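Local coordinates for aldo-keto Reductase, OXIDOREDUCTASE (Salmonella typhimurium, PDB 5T79), which probably works as an NADPH-dependent aldo-keto reductase and has been studied for the conversion of 3-hydroxybutanal to 1,3-butanediol, at residues V165-Y170 / L190-K195; Y196-R201 / Q279-W284; F221-G226 / V294-S299. One frame throughout, in Å; residues are numbered along the deposited sequence. Where two conformers were deposited one is given.

In the fold
All three contacts are buried, and all gather on the side of the barrel where NADPH lies, but their chemistry differs. Interaction 1 joins two neighbouring parallel strands by backbone bonds and turns its polar side chains on the nicotinamide amide. Interaction 3 reaches the same sheet without a direct hydrogen bond between its segments; apolar groups meet there, and the cofactor's phosphates bridge the rest. Interaction 2 lies farther from the centre of the chain, where a loop packs on helix 277-285 through an indole, and it does not touch the cofactor. Residues 190-195 run straight into 196-201, and Phe221 joins the three, its backbone bonding to Pro194 and Tyr196.

Interaction 1: V165-Y170 / L190-K195; sequences VGISNY and LIHQPK. With NDP (NADPH dihydro-nicotinamide-adenine-dinucleotide phosphate), chain E.
In the TIM barrel of the aldo-keto reductases, Ile167 and His192 pair on the parallel strands 162-168 and 191-193, whose C-terminal ends form part of the NADPH pocket. Ile167 N bonds to Ile191 O, and Ile167 O takes Gln193 N at 2.9 Å. At the next pair, Ser168 with Gln193, two donors grip Gln193 O: Ser168 OG, 2.7 Å away, uses a lone pair in the carbonyl plane, while Asn169 N approaches the same oxygen from above that plane. With its proton given to Gln193 O, Ser168 OG is left to accept from N7N of the nicotinamide amide at 2.8 Å. Gln193 OE1 also accepts from N7N (3.1 Å), carried there by an extended chain with CG anti to the backbone N (chi1 -178°). Asn169 ND2 donates to O7N at 2.9 Å, so a hydroxyl and two amides together fix the rotation of the carboxamide. On the other face of the sheet His192 CD2 lies 3.8 Å from Ile167 CG1, and His192 NE2 donates in its ring plane to a lone pair of Tyr170 O at 2.8 Å, tying down the chain just past the strand. Gly166, without a side chain, leaves room for Ile191 CG2. Helix 172-185, the crossover of this beta-alpha-beta unit, covers Ile167 and His192 through Ala175; Asp61 holds Gln193 NE2, and strands 132-137 and 217-220 flank the pair.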
# COMPACT_ATOMS: atom_id res chain seq x y z
N VAL A 165 -7.30 3.11 -11.78
CA VAL A 165 -6.63 1.80 -11.81
C VAL A 165 -5.16 1.95 -11.51
O VAL A 165 -4.60 3.04 -11.64
CB VAL A 165 -6.86 1.00 -13.13
CG1 VAL A 165 -8.32 0.56 -13.24
CG2 VAL A 165 -6.41 1.79 -14.37
N GLY A 166 -4.54 0.83 -11.13
CA GLY A 166 -3.11 0.80 -10.84
C GLY A 166 -2.49 -0.54 -11.17
O GLY A 166 -3.21 -1.48 -11.54
N ILE A 167 -1.16 -0.61 -11.04
CA ILE A 167 -0.40 -1.85 -11.25
C ILE A 167 0.48 -2.05 -10.02
O ILE A 167 0.85 -1.08 -9.35
CB ILE A 167 0.42 -1.85 -12.57
CG1 ILE A 167 1.40 -0.64 -12.63
CG2 ILE A 167 -0.52 -1.94 -13.81
CD1 ILE A 167 2.32 -0.60 -13.91
N SER A 168 0.76 -3.28 -9.70
CA SER A 168 1.60 -3.60 -8.54
C SER A 168 2.62 -4.65 -8.92
O SER A 168 2.32 -5.53 -9.75
CB SER A 168 0.72 -4.10 -7.39
OG SER A 168 1.49 -4.38 -6.23
N ASN A 169 3.84 -4.55 -8.34
CA ASN A 169 4.93 -5.51 -8.58
C ASN A 169 5.38 -5.60 -10.04
O ASN A 169 6.00 -6.60 -10.43
CB ASN A 169 4.53 -6.92 -8.09
CG ASN A 169 4.20 -6.93 -6.62
OD1 ASN A 169 5.01 -6.53 -5.78
ND2 ASN A 169 2.99 -7.33 -6.27
N TYR A 170 5.13 -4.55 -10.84
CA TYR A 170 5.56 -4.55 -12.23
C TYR A 170 7.00 -4.03 -12.34
O TYR A 170 7.26 -2.91 -11.90
CB TYR A 170 4.63 -3.66 -13.07
CG TYR A 170 3.45 -4.36 -13.72
CD1 TYR A 170 2.52 -5.07 -12.95
CD2 TYR A 170 3.20 -4.22 -15.08
CE1 TYR A 170 1.41 -5.68 -13.53
CE2 TYR A 170 2.09 -4.83 -15.67
CZ TYR A 170 1.20 -5.55 -14.90
OH TYR A 170 0.15 -6.15 -15.54
N LEU A 190 -3.09 5.38 -12.60
CA LEU A 190 -2.94 6.34 -11.50
C LEU A 190 -1.67 6.12 -10.70
O LEU A 190 -1.01 7.08 -10.28
CB LEU A 190 -4.16 6.25 -10.53
CG LEU A 190 -4.09 7.16 -9.27
CD1 LEU A 190 -4.26 8.62 -9.65
CD2 LEU A 190 -5.16 6.80 -8.21
N ILE A 191 -1.36 4.83 -10.43
CA ILE A 191 -0.37 4.48 -9.43
C ILE A 191 0.28 3.13 -9.67
O ILE A 191 -0.28 2.23 -10.30
CB ILE A 191 -1.13 4.51 -8.04
CG1 ILE A 191 -0.16 4.47 -6.81
CG2 ILE A 191 -2.24 3.41 -7.93
CD1 ILE A 191 -0.85 4.91 -5.48
N HIS A 192 1.47 2.98 -9.08
CA HIS A 192 2.23 1.75 -9.04
C HIS A 192 2.48 1.43 -7.58
O HIS A 192 2.88 2.32 -6.82
CB HIS A 192 3.56 1.90 -9.79
CG HIS A 192 4.33 0.62 -9.97
ND1 HIS A 192 4.72 -0.15 -8.88
CD2 HIS A 192 4.81 0.06 -11.09
CE1 HIS A 192 5.42 -1.16 -9.38
NE2 HIS A 192 5.50 -1.08 -10.71
N GLN A 193 2.25 0.18 -7.19
CA GLN A 193 2.51 -0.28 -5.85
C GLN A 193 3.67 -1.28 -5.87
O GLN A 193 3.44 -2.48 -6.06
CB GLN A 193 1.26 -0.88 -5.21
CG GLN A 193 1.49 -1.34 -3.76
CD GLN A 193 0.23 -1.77 -3.07
OE1 GLN A 193 0.20 -2.83 -2.47
NE2 GLN A 193 -0.84 -0.97 -3.11
N PRO A 194 4.90 -0.79 -5.63
CA PRO A 194 6.05 -1.70 -5.54
C PRO A 194 6.46 -1.99 -4.09
O PRO A 194 6.19 -1.18 -3.19
CB PRO A 194 7.17 -0.88 -6.19
CG PRO A 194 6.84 0.58 -5.78
CD PRO A 194 5.32 0.62 -5.49
N LYS A 195 7.21 -3.08 -3.88
CA LYS A 195 7.83 -3.32 -2.58
C LYS A 195 9.03 -2.37 -2.48
O LYS A 195 9.83 -2.33 -3.42
CB LYS A 195 8.28 -4.80 -2.47
CG LYS A 195 8.79 -5.18 -1.10
CD LYS A 195 9.16 -6.67 -1.10
CE LYS A 195 8.15 -7.50 -0.35
NZ LYS A 195 8.36 -8.96 -0.55
PA NDP E . 5.04 -3.24 7.21
O1A NDP E . 4.68 -1.83 7.56
O2A NDP E . 6.23 -3.65 6.47
O5B NDP E . 5.06 -4.18 8.52
C5B NDP E . 3.80 -4.28 9.21
C4B NDP E . 3.90 -5.18 10.41
O4B NDP E . 5.07 -4.83 11.17
C3B NDP E . 2.71 -5.05 11.36
O3B NDP E . 1.72 -6.04 11.05
C2B NDP E . 3.34 -5.24 12.74
O2B NDP E . 3.42 -6.64 13.09
C1B NDP E . 4.75 -4.69 12.54
N9A NDP E . 4.92 -3.29 12.91
C8A NDP E . 4.47 -2.18 12.23
N7A NDP E . 4.78 -1.04 12.80
C5A NDP E . 5.48 -1.42 13.94
C6A NDP E . 6.02 -0.69 15.01
N6A NDP E . 6.08 0.65 15.05
N1A NDP E . 6.58 -1.38 16.03
C2A NDP E . 6.62 -2.72 15.95
N3A NDP E . 6.16 -3.52 14.99
C4A NDP E . 5.58 -2.80 14.01
O3 NDP E . 3.76 -3.57 6.34
PN NDP E . 3.47 -4.94 5.56
O1N NDP E . 2.54 -5.58 6.52
O2N NDP E . 4.74 -5.67 5.14
O5D NDP E . 2.77 -4.64 4.13
C5D NDP E . 2.27 -3.29 3.93
C4D NDP E . 0.98 -3.31 3.14
O4D NDP E . 1.29 -3.46 1.74
C3D NDP E . -0.00 -4.42 3.45
O3D NDP E . -0.77 -4.11 4.60
C2D NDP E . -0.78 -4.56 2.14
O2D NDP E . -1.95 -3.76 1.97
C1D NDP E . 0.29 -4.22 1.10
N1N NDP E . 0.96 -5.40 0.53
C2N NDP E . 0.87 -5.57 -0.86
C3N NDP E . 1.44 -6.60 -1.50
C7N NDP E . 1.54 -6.55 -3.00
O7N NDP E . 2.03 -7.56 -3.54
N7N NDP E . 1.10 -5.51 -3.71
C4N NDP E . 2.01 -7.75 -0.72
C5N NDP E . 2.30 -7.37 0.70
C6N NDP E . 1.79 -6.30 1.27
P2B NDP E . 3.03 -7.34 14.50
O1X NDP E . 1.93 -8.33 14.47
O2X NDP E . 4.37 -7.96 14.89
O3X NDP E . 2.78 -6.18 15.46
O HOH W 1 7.30 -5.07 -5.99

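Interaction 2: Y196-R201 / Q279-W284; sequences YSLFER and QMALAW
Within 279-284, Ala281 is the first to touch the loop, its CB lying 4.0 Å from CD1 of Leu198. A methyl group is small enough to let the loop come close, and a water bridges the two backbones, donating to Ala281 O (2.8 Å) and accepting from Leu198 N (2.9 Å). One turn further on, Trp284 carries most of the contact. Its CG stands anti to the backbone N (chi1 -177°), which sends the indole out toward the loop. Leu198 CD2 sits over the five-membered ring, 3.4 Å from its centroid and 9° off the normal, a well-formed CH-pi contact. The far rim of the indole meets Arg201 and Tyr196, with Ser197 O also near CZ3. Arg201 stands with its guanidinium plane 89° from the ring plane, so that CZ2 of Trp284 points into the guanidinium face and Arg201 NE lies 3.5 Å from Trp284 CH2. Tyr196 comes in obliquely, CE1 being 3.6 Å from Trp284 CZ3. The loop keeps its shape by a type I turn from Ser197 to Glu200 and an ST turn in which Ser197 OG accepts from Phe199 N. Arg201 forms salt bridges with Asp325 and Glu204, and Glu204 also bonds Tyr196 OH. Ile324 of helix 318-329 packs on both Leu198 and Trp284, while Leu282 of the same helical turn rests on strand 293-296.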
# COMPACT_ATOMS: atom_id res chain seq x y z
N TYR A 196 9.12 -1.57 -1.39
CA TYR A 196 10.24 -0.63 -1.21
C TYR A 196 10.50 -0.36 0.25
O TYR A 196 9.60 0.03 0.99
CB TYR A 196 9.97 0.70 -1.96
CG TYR A 196 11.07 1.76 -1.90
CD1 TYR A 196 12.42 1.40 -1.93
CD2 TYR A 196 10.76 3.12 -1.96
CE1 TYR A 196 13.43 2.38 -2.00
CE2 TYR A 196 11.75 4.09 -1.99
CZ TYR A 196 13.08 3.72 -2.03
OH TYR A 196 14.04 4.70 -2.09
N SER A 197 11.76 -0.56 0.66
CA SER A 197 12.24 -0.31 2.03
C SER A 197 13.74 -0.19 2.03
O SER A 197 14.35 -0.40 0.98
CB SER A 197 11.84 -1.45 2.97
OG SER A 197 12.64 -2.61 2.74
N LEU A 198 14.36 0.07 3.19
CA LEU A 198 15.82 0.10 3.31
C LEU A 198 16.46 -1.23 2.83
O LEU A 198 17.58 -1.22 2.31
CB LEU A 198 16.23 0.35 4.76
CG LEU A 198 16.08 1.79 5.25
CD1 LEU A 198 15.91 1.84 6.77
CD2 LEU A 198 17.32 2.61 4.90
N PHE A 199 15.74 -2.34 3.01
CA PHE A 199 16.22 -3.67 2.66
C PHE A 199 15.77 -4.13 1.26
O PHE A 199 16.12 -5.24 0.84
CB PHE A 199 15.74 -4.69 3.72
CG PHE A 199 16.43 -4.57 5.07
CD1 PHE A 199 17.68 -3.96 5.19
CD2 PHE A 199 15.86 -5.14 6.21
CE1 PHE A 199 18.33 -3.88 6.43
CE2 PHE A 199 16.51 -5.07 7.44
CZ PHE A 199 17.75 -4.45 7.54
N GLU A 200 15.03 -3.30 0.54
CA GLU A 200 14.59 -3.68 -0.81
C GLU A 200 14.56 -2.45 -1.67
O GLU A 200 13.54 -1.75 -1.71
CB GLU A 200 13.22 -4.40 -0.77
CG GLU A 200 12.80 -4.94 -2.14
CD GLU A 200 13.91 -5.70 -2.85
OE1 GLU A 200 14.21 -6.83 -2.39
OE2 GLU A 200 14.56 -5.13 -3.76
N ARG A 201 15.67 -2.18 -2.38
CA ARG A 201 15.81 -0.91 -3.11
C ARG A 201 15.74 -1.04 -4.65
O ARG A 201 16.20 -0.13 -5.34
CB ARG A 201 17.16 -0.27 -2.69
CG ARG A 201 17.22 0.04 -1.19
CD ARG A 201 18.56 0.60 -0.77
NE ARG A 201 18.78 1.94 -1.31
CZ ARG A 201 19.77 2.74 -0.94
NH1 ARG A 201 20.66 2.34 -0.03
NH2 ARG A 201 19.88 3.96 -1.46
N GLN A 279 10.06 4.54 12.60
CA GLN A 279 9.81 5.92 12.15
C GLN A 279 10.87 6.37 11.16
O GLN A 279 10.53 6.94 10.13
CB GLN A 279 9.74 6.84 13.35
CG GLN A 279 8.53 6.52 14.23
CD GLN A 279 8.53 7.33 15.50
OE1 GLN A 279 9.54 7.45 16.20
NE2 GLN A 279 7.37 7.88 15.82
N MET A 280 12.15 6.06 11.43
CA MET A 280 13.21 6.40 10.49
C MET A 280 13.05 5.63 9.17
O MET A 280 13.29 6.20 8.12
CB MET A 280 14.59 6.12 11.09
CG MET A 280 15.71 6.71 10.25
SD MET A 280 17.36 6.31 10.84
CE MET A 280 17.59 4.61 10.24
N ALA A 281 12.67 4.34 9.24
CA ALA A 281 12.54 3.50 8.05
C ALA A 281 11.44 4.03 7.12
O ALA A 281 11.64 4.06 5.90
CB ALA A 281 12.29 2.05 8.45
N LEU A 282 10.30 4.49 7.68
CA LEU A 282 9.20 5.07 6.89
C LEU A 282 9.61 6.40 6.28
O LEU A 282 9.36 6.66 5.10
CB LEU A 282 7.93 5.28 7.76
CG LEU A 282 7.33 4.06 8.42
CD1 LEU A 282 6.09 4.44 9.21
CD2 LEU A 282 6.98 2.96 7.38
N ALA A 283 10.25 7.26 7.09
CA ALA A 283 10.76 8.56 6.66
C ALA A 283 11.72 8.40 5.49
O ALA A 283 11.67 9.18 4.53
CB ALA A 283 11.48 9.21 7.83
N TRP A 284 12.60 7.38 5.55
CA TRP A 284 13.61 7.13 4.53
C TRP A 284 12.97 6.87 3.17
O TRP A 284 13.49 7.34 2.17
CB TRP A 284 14.53 5.97 4.94
CG TRP A 284 15.64 5.70 3.97
CD1 TRP A 284 16.90 6.24 3.98
CD2 TRP A 284 15.61 4.79 2.86
NE1 TRP A 284 17.65 5.71 2.95
CE2 TRP A 284 16.88 4.81 2.25
CE3 TRP A 284 14.63 3.92 2.34
CZ2 TRP A 284 17.20 4.02 1.14
CZ3 TRP A 284 14.94 3.16 1.23
CH2 TRP A 284 16.20 3.23 0.62
O HOH W 2 12.49 1.54 4.89

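Interaction 3: F221-G226 / V294-S299. With NDP (NADPH dihydro-nicotinamide-adenine-dinucleotide phosphate), chain E.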
# COMPACT_ATOMS: atom_id res chain seq x y z
N PHE A 221 5.01 -0.65 -0.52
CA PHE A 221 4.48 -1.66 0.37
C PHE A 221 5.66 -2.36 1.04
O PHE A 221 6.79 -2.30 0.55
CB PHE A 221 3.50 -2.59 -0.33
CG PHE A 221 4.05 -3.74 -1.10
CD1 PHE A 221 4.39 -4.93 -0.46
CD2 PHE A 221 4.12 -3.69 -2.49
CE1 PHE A 221 4.89 -6.01 -1.18
CE2 PHE A 221 4.57 -4.80 -3.22
CZ PHE A 221 4.94 -5.95 -2.56
N SER A 222 5.39 -3.00 2.18
CA SER A 222 6.41 -3.62 3.06
C SER A 222 7.53 -2.59 3.36
O SER A 222 8.72 -2.90 3.21
CB SER A 222 6.97 -4.91 2.45
OG SER A 222 7.58 -5.68 3.47
N PRO A 223 7.18 -1.34 3.77
CA PRO A 223 8.23 -0.33 4.03
C PRO A 223 9.05 -0.61 5.29
O PRO A 223 10.09 0.03 5.50
CB PRO A 223 7.43 0.95 4.18
CG PRO A 223 6.13 0.49 4.82
CD PRO A 223 5.83 -0.77 4.04
N LEU A 224 8.59 -1.57 6.12
CA LEU A 224 9.32 -1.98 7.33
C LEU A 224 9.86 -3.40 7.12
O LEU A 224 10.23 -4.07 8.08
CB LEU A 224 8.43 -1.90 8.59
CG LEU A 224 7.89 -0.51 8.95
CD1 LEU A 224 7.03 -0.55 10.21
CD2 LEU A 224 9.02 0.49 9.14
N ALA A 225 9.95 -3.83 5.84
CA ALA A 225 10.45 -5.17 5.45
C ALA A 225 9.73 -6.27 6.27
O ALA A 225 10.38 -7.15 6.86
CB ALA A 225 11.98 -5.25 5.62
N GLY A 226 8.40 -6.14 6.35
CA GLY A 226 7.52 -7.06 7.06
C GLY A 226 7.67 -7.05 8.57
O GLY A 226 7.32 -8.03 9.24
N VAL A 294 3.56 5.82 1.90
CA VAL A 294 4.14 4.63 2.53
C VAL A 294 2.96 3.81 3.11
O VAL A 294 2.11 4.35 3.81
CB VAL A 294 5.23 5.04 3.57
CG1 VAL A 294 4.66 5.52 4.90
CG2 VAL A 294 6.23 3.94 3.76
N LEU A 295 2.84 2.53 2.68
CA LEU A 295 1.71 1.69 3.06
C LEU A 295 2.11 0.80 4.22
O LEU A 295 2.85 -0.15 4.03
CB LEU A 295 1.26 0.89 1.81
CG LEU A 295 0.05 -0.02 1.91
CD1 LEU A 295 -1.20 0.74 2.35
CD2 LEU A 295 -0.20 -0.70 0.56
N ILE A 296 1.62 1.11 5.41
CA ILE A 296 1.99 0.35 6.61
C ILE A 296 1.00 -0.79 6.90
O ILE A 296 -0.14 -0.80 6.44
CB ILE A 296 2.12 1.31 7.85
CG1 ILE A 296 0.77 1.91 8.28
CG2 ILE A 296 3.17 2.42 7.60
CD1 ILE A 296 0.66 2.37 9.78
N GLY A 297 1.48 -1.77 7.66
CA GLY A 297 0.66 -2.82 8.24
C GLY A 297 0.60 -2.49 9.72
O GLY A 297 1.49 -1.79 10.24
N ALA A 298 -0.42 -2.97 10.44
CA ALA A 298 -0.51 -2.72 11.89
C ALA A 298 -1.37 -3.77 12.58
O ALA A 298 -2.37 -4.21 12.02
CB ALA A 298 -1.09 -1.33 12.16
N SER A 299 -0.96 -4.17 13.79
CA SER A 299 -1.74 -5.10 14.61
C SER A 299 -2.33 -4.35 15.80
O SER A 299 -3.25 -4.85 16.44
CB SER A 299 -0.88 -6.27 15.07
OG SER A 299 0.13 -5.82 15.96
PA NDP E . 5.04 -3.24 7.21
O1A NDP E . 4.68 -1.83 7.56
O2A NDP E . 6.23 -3.65 6.47
O5B NDP E . 5.06 -4.18 8.52
C5B NDP E . 3.80 -4.28 9.21
C4B NDP E . 3.90 -5.18 10.41
O4B NDP E . 5.07 -4.83 11.17
C3B NDP E . 2.71 -5.05 11.36
O3B NDP E . 1.72 -6.04 11.05
C2B NDP E . 3.34 -5.24 12.74
O2B NDP E . 3.42 -6.64 13.09
C1B NDP E . 4.75 -4.69 12.54
N9A NDP E . 4.92 -3.29 12.91
C8A NDP E . 4.47 -2.18 12.23
N7A NDP E . 4.78 -1.04 12.80
C5A NDP E . 5.48 -1.42 13.94
C6A NDP E . 6.02 -0.69 15.01
N6A NDP E . 6.08 0.65 15.05
N1A NDP E . 6.58 -1.38 16.03
C2A NDP E . 6.62 -2.72 15.95
N3A NDP E . 6.16 -3.52 14.99
C4A NDP E . 5.58 -2.80 14.01
O3 NDP E . 3.76 -3.57 6.34
PN NDP E . 3.47 -4.94 5.56
O1N NDP E . 2.54 -5.58 6.52
O2N NDP E . 4.74 -5.67 5.14
O5D NDP E . 2.77 -4.64 4.13
C5D NDP E . 2.27 -3.29 3.93
C4D NDP E . 0.98 -3.31 3.14
O4D NDP E . 1.29 -3.46 1.74
C3D NDP E . -0.00 -4.42 3.45
O3D NDP E . -0.77 -4.11 4.60
C2D NDP E . -0.78 -4.56 2.14
O2D NDP E . -1.95 -3.76 1.97
C1D NDP E . 0.29 -4.22 1.10
N1N NDP E . 0.96 -5.40 0.53
C2N NDP E . 0.87 -5.57 -0.86
C3N NDP E . 1.44 -6.60 -1.50
C7N NDP E . 1.54 -6.55 -3.00
O7N NDP E . 2.03 -7.56 -3.54
N7N NDP E . 1.10 -5.51 -3.71
C4N NDP E . 2.01 -7.75 -0.72
C5N NDP E . 2.30 -7.37 0.70
C6N NDP E . 1.79 -6.30 1.27
P2B NDP E . 3.03 -7.34 14.50
O1X NDP E . 1.93 -8.33 14.47
O2X NDP E . 4.37 -7.96 14.89
O3X NDP E . 2.78 -6.18 15.46
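Phe221 and Leu295 bring the two backbones nearest, their CA atoms 5.1 Å apart, where the loop after strand 217-220 leaves the barrel beside strand 293-296. No hydrogen bond crosses between the segments. The loop folds at once into a type I turn from Ser222 to Ala225, closed by Ala225 N on Ser222 O. Pro223, which has no N-H to offer, lays its CD 3.0 Å from Leu295 O, a buried carbonyl oxygen that has no hydrogen-bond partner in the model. Pro223 CB faces Val294 CG2, a contact whose closeness is doubtful because Val294 has two conformers, and the proline ring reaches Ile296 more loosely. NADPH lies beyond, against both segments. The Phe221 ring offers one face to the nicotinamide, with C3N 3.4 Å above the plane and over its centre; chi1 of 84° tucks the ring over its own backbone, facing the cofactor. Leu295 CD2 touches the adjacent ribose at O4D (3.4 Å). The diphosphate is held by backbone N-H groups from both segments: Leu224 N bonds to O2A at 3.2 Å, Gly226 N adds a weak bond to that oxygen (3.3 Å), and Gly297 N donates to O1A at 3.2 Å. Glycine suits position 297 because a CB there would run into O1N. Farther along, Ser299 OG binds O3X of the 2'-phosphate at 2.7 Å. Within this contact, flat and apolar groups pack on the nicotinamide ring and ribose, while main-chain amides probably offset part of the diphosphate charge. With Phe221 covering one nicotinamide face, hydride transfer from C4N would probably use the other, as in related reductases, and the bond from Ser299 is consistent with the use of NADPH.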